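Local structure of EIAV protease (Equine infectious anemia virus, 1FMB) at residues 3-11 with 19-27. The protein probably cleaves the viral polyprotein as a homodimeric retroviral aspartic protease, here held with the inhibitor HBY-793 in its active site. The protein carries 1 engineered substitution. Sequence-based numbering, arbitrary orientation.
Sequences YNLEKRPTT and PLNVLLDTG. With HYB ([2-(2-methyl-propane-2-sulfonylmethyl)-3-naphthalen-1-yl-propionyl-valinyl]-phenylalaninol), chain B.
Leu24 packs against the side chains of Tyr3, Pro9 and Thr11. Its CB faces Pro9 CB, and its CG, anti to the carbonyl carbon (chi1 -55°), lies 3.5 Å from Pro9 O, the carbonyl that also accepts the bond from Leu24 N (2.9 Å). From there CD1 runs obliquely against the Tyr3 ring, 3.8 Å from CE1, while CD2 meets Thr11 CG2. Further along, Thr11 and Val22 trade two backbone bonds, Val22 N to Thr11 O at 2.8 Å and Thr11 N to Val22 O. Thr11 CG2 lies alongside Val22 CG2, and Thr11 OG1 hydrogen-bonds with Lys71 NZ. On the other face of the ladder, Leu23 lays CD1 4.0 Å from Pro9 CD and also near Arg8 CB. The extended Arg8 side chain carries its guanidinium to the inhibitor, where naphthyl atom C13 stands 3.6 Å over the centre of its plane; NH2 makes a salt bridge to Asp29 of the second subunit. Past Leu24 comes Asp25, whose OD2 lies 2.7 Å from inhibitor O14. This is the N-terminal beta hairpin of a retroviral protease, leading into the Asp-Thr-Gly active-site loop at the dimer interface.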
# COMPACT_ATOMS: atom_id res chain seq x y z
N TYR A 3 12.35 -0.28 -8.23
CA TYR A 3 11.04 -0.56 -8.81
C TYR A 3 10.49 0.81 -9.18
O TYR A 3 10.32 1.66 -8.29
CB TYR A 3 10.11 -1.12 -7.73
CG TYR A 3 10.60 -2.47 -7.26
CD1 TYR A 3 11.49 -2.55 -6.21
CD2 TYR A 3 10.07 -3.61 -7.88
CE1 TYR A 3 11.93 -3.80 -5.82
CE2 TYR A 3 10.49 -4.87 -7.48
CZ TYR A 3 11.43 -4.93 -6.48
OH TYR A 3 11.90 -6.14 -6.02
N ASN A 4 10.20 1.00 -10.42
CA ASN A 4 9.71 2.23 -11.03
C ASN A 4 8.18 2.33 -11.05
O ASN A 4 7.62 3.29 -11.59
CB ASN A 4 10.25 2.44 -12.45
CG ASN A 4 9.80 1.47 -13.55
OD1 ASN A 4 8.93 0.59 -13.41
ND2 ASN A 4 10.37 1.59 -14.76
N LEU A 5 7.56 1.27 -10.47
CA LEU A 5 6.10 1.25 -10.30
C LEU A 5 5.22 1.17 -11.50
O LEU A 5 3.99 1.22 -11.39
CB LEU A 5 5.66 2.35 -9.29
CG LEU A 5 6.53 2.49 -8.04
CD1 LEU A 5 6.25 3.75 -7.21
CD2 LEU A 5 6.43 1.25 -7.18
N GLU A 6 5.79 0.80 -12.68
CA GLU A 6 5.01 0.46 -13.86
C GLU A 6 4.23 -0.84 -13.59
O GLU A 6 3.15 -1.02 -14.16
CB GLU A 6 5.91 0.08 -15.03
CG GLU A 6 6.39 1.42 -15.62
CD GLU A 6 7.63 1.06 -16.47
OE1 GLU A 6 8.03 -0.12 -16.34
OE2 GLU A 6 8.05 2.01 -17.14
N LYS A 7 4.80 -1.69 -12.75
CA LYS A 7 4.11 -2.94 -12.39
C LYS A 7 4.05 -3.04 -10.88
O LYS A 7 4.69 -2.24 -10.14
CB LYS A 7 4.78 -4.13 -13.08
CG LYS A 7 4.37 -4.05 -14.57
CD LYS A 7 4.58 -5.42 -15.18
CE LYS A 7 3.85 -5.54 -16.51
NZ LYS A 7 4.46 -6.67 -17.29
N ARG A 8 3.21 -3.95 -10.31
CA ARG A 8 3.23 -3.96 -8.83
C ARG A 8 4.64 -4.41 -8.41
O ARG A 8 5.16 -5.34 -9.07
CB ARG A 8 2.24 -5.05 -8.38
CG ARG A 8 0.80 -4.75 -8.84
CD ARG A 8 -0.22 -5.69 -8.19
NE ARG A 8 -1.56 -5.42 -8.67
CZ ARG A 8 -2.37 -6.18 -9.38
NH1 ARG A 8 -1.87 -7.37 -9.78
NH2 ARG A 8 -3.59 -5.76 -9.65
N PRO A 9 5.19 -3.84 -7.37
CA PRO A 9 6.55 -4.18 -6.92
C PRO A 9 6.48 -5.47 -6.09
O PRO A 9 6.15 -5.56 -4.89
CB PRO A 9 6.91 -2.93 -6.10
CG PRO A 9 5.62 -2.36 -5.63
CD PRO A 9 4.55 -2.71 -6.64
N THR A 10 6.83 -6.56 -6.78
CA THR A 10 6.84 -7.88 -6.15
C THR A 10 8.25 -8.48 -6.15
O THR A 10 9.03 -8.15 -7.05
CB THR A 10 5.91 -8.91 -6.81
OG1 THR A 10 6.15 -9.09 -8.22
CG2 THR A 10 4.45 -8.46 -6.71
N THR A 11 8.46 -9.34 -5.14
CA THR A 11 9.78 -10.00 -5.10
C THR A 11 9.59 -11.35 -4.43
O THR A 11 8.55 -11.59 -3.81
CB THR A 11 10.86 -9.21 -4.36
OG1 THR A 11 12.13 -9.72 -4.78
CG2 THR A 11 10.76 -9.30 -2.85
N PRO A 19 9.88 -20.35 -0.59
CA PRO A 19 9.92 -19.21 -1.52
C PRO A 19 8.50 -18.71 -1.78
O PRO A 19 7.59 -19.48 -2.16
CB PRO A 19 10.74 -19.73 -2.69
CG PRO A 19 10.48 -21.21 -2.68
CD PRO A 19 10.24 -21.61 -1.24
N LEU A 20 8.28 -17.39 -1.49
CA LEU A 20 6.90 -16.87 -1.74
C LEU A 20 7.02 -15.54 -2.48
O LEU A 20 7.93 -14.79 -2.13
CB LEU A 20 6.24 -16.49 -0.39
CG LEU A 20 5.81 -17.68 0.51
CD1 LEU A 20 5.14 -17.21 1.81
CD2 LEU A 20 4.80 -18.50 -0.26
N ASN A 21 6.11 -15.20 -3.38
CA ASN A 21 6.10 -13.93 -4.11
C ASN A 21 5.28 -12.98 -3.20
O ASN A 21 4.21 -13.42 -2.77
CB ASN A 21 5.36 -13.93 -5.44
CG ASN A 21 5.85 -12.87 -6.43
OD1 ASN A 21 6.99 -12.80 -6.94
ND2 ASN A 21 4.89 -11.98 -6.74
N VAL A 22 5.88 -11.86 -2.88
CA VAL A 22 5.25 -10.91 -1.94
C VAL A 22 5.14 -9.50 -2.49
O VAL A 22 5.98 -9.20 -3.33
CB VAL A 22 6.04 -10.82 -0.62
CG1 VAL A 22 6.18 -12.22 -0.02
CG2 VAL A 22 7.43 -10.28 -0.66
N LEU A 23 4.18 -8.70 -2.05
CA LEU A 23 4.01 -7.35 -2.57
C LEU A 23 4.78 -6.45 -1.62
O LEU A 23 4.61 -6.62 -0.39
CB LEU A 23 2.51 -7.02 -2.54
CG LEU A 23 2.17 -5.55 -2.84
CD1 LEU A 23 2.54 -5.19 -4.27
CD2 LEU A 23 0.68 -5.28 -2.67
N LEU A 24 5.59 -5.50 -2.07
CA LEU A 24 6.34 -4.56 -1.22
C LEU A 24 5.42 -3.31 -1.12
O LEU A 24 5.17 -2.60 -2.11
CB LEU A 24 7.63 -4.14 -1.93
CG LEU A 24 8.43 -5.44 -2.30
CD1 LEU A 24 9.70 -5.05 -3.06
CD2 LEU A 24 8.72 -6.15 -1.03
N ASP A 25 4.88 -3.15 0.05
CA ASP A 25 3.82 -2.16 0.25
C ASP A 25 4.05 -1.06 1.27
O ASP A 25 3.94 -1.25 2.49
CB ASP A 25 2.56 -2.99 0.62
CG ASP A 25 1.24 -2.22 0.69
OD1 ASP A 25 1.29 -0.99 0.41
OD2 ASP A 25 0.30 -2.89 1.13
N THR A 26 4.37 0.12 0.72
CA THR A 26 4.60 1.27 1.64
C THR A 26 3.32 1.74 2.33
O THR A 26 3.48 2.53 3.29
CB THR A 26 5.23 2.48 0.94
OG1 THR A 26 4.37 2.90 -0.14
CG2 THR A 26 6.54 2.07 0.26
N GLY A 27 2.13 1.41 1.86
CA GLY A 27 0.89 1.79 2.52
C GLY A 27 0.45 0.79 3.56
O GLY A 27 -0.65 0.94 4.08
S1 HYB B . -8.14 -2.55 -7.37
O2 HYB B . -9.07 -3.60 -7.06
O3 HYB B . -8.26 -1.31 -6.68
C4 HYB B . -6.75 -8.65 -5.61
C5 HYB B . -7.60 -7.61 -5.40
C6 HYB B . -7.09 -6.25 -5.37
C7 HYB B . -5.77 -6.01 -5.55
C8 HYB B . -4.81 -7.14 -5.77
C9 HYB B . -5.34 -8.44 -5.80
C10 HYB B . -4.47 -9.56 -6.03
C11 HYB B . -3.13 -9.35 -6.19
C12 HYB B . -2.59 -8.04 -6.15
C13 HYB B . -3.43 -6.94 -5.94
O14 HYB B . -1.57 -2.45 -0.72
C15 HYB B . -2.53 -2.26 0.39
N16 HYB B . -4.25 -2.20 -1.32
C17 HYB B . -3.85 -2.92 -0.10
C18 HYB B . -3.64 -4.41 -0.48
C19 HYB B . -4.84 -5.30 -0.70
C20 HYB B . -5.37 -5.58 -1.96
C21 HYB B . -6.44 -6.46 -2.16
C22 HYB B . -7.02 -7.08 -1.05
C23 HYB B . -6.49 -6.85 0.22
C24 HYB B . -5.42 -5.97 0.40
N25 HYB B . -6.11 -2.03 -3.74
C26 HYB B . -5.66 -0.90 -2.87
C27 HYB B . -5.48 -1.59 -1.46
O28 HYB B . -6.29 -1.54 -0.55
C29 HYB B . -6.63 0.31 -2.85
C30 HYB B . -6.29 1.26 -1.69
C31 HYB B . -6.53 0.98 -4.23
C32 HYB B . -5.62 -2.27 -4.98
O33 HYB B . -4.72 -1.60 -5.51
C34 HYB B . -6.20 -3.53 -5.68
C35 HYB B . -5.12 -4.62 -5.51
C36 HYB B . -6.52 -3.28 -7.19
C37 HYB B . -7.38 -0.96 -9.56
C38 HYB B . -8.30 -2.15 -9.16
C39 HYB B . -9.76 -1.66 -9.34
C40 HYB B . -8.04 -3.41 -10.02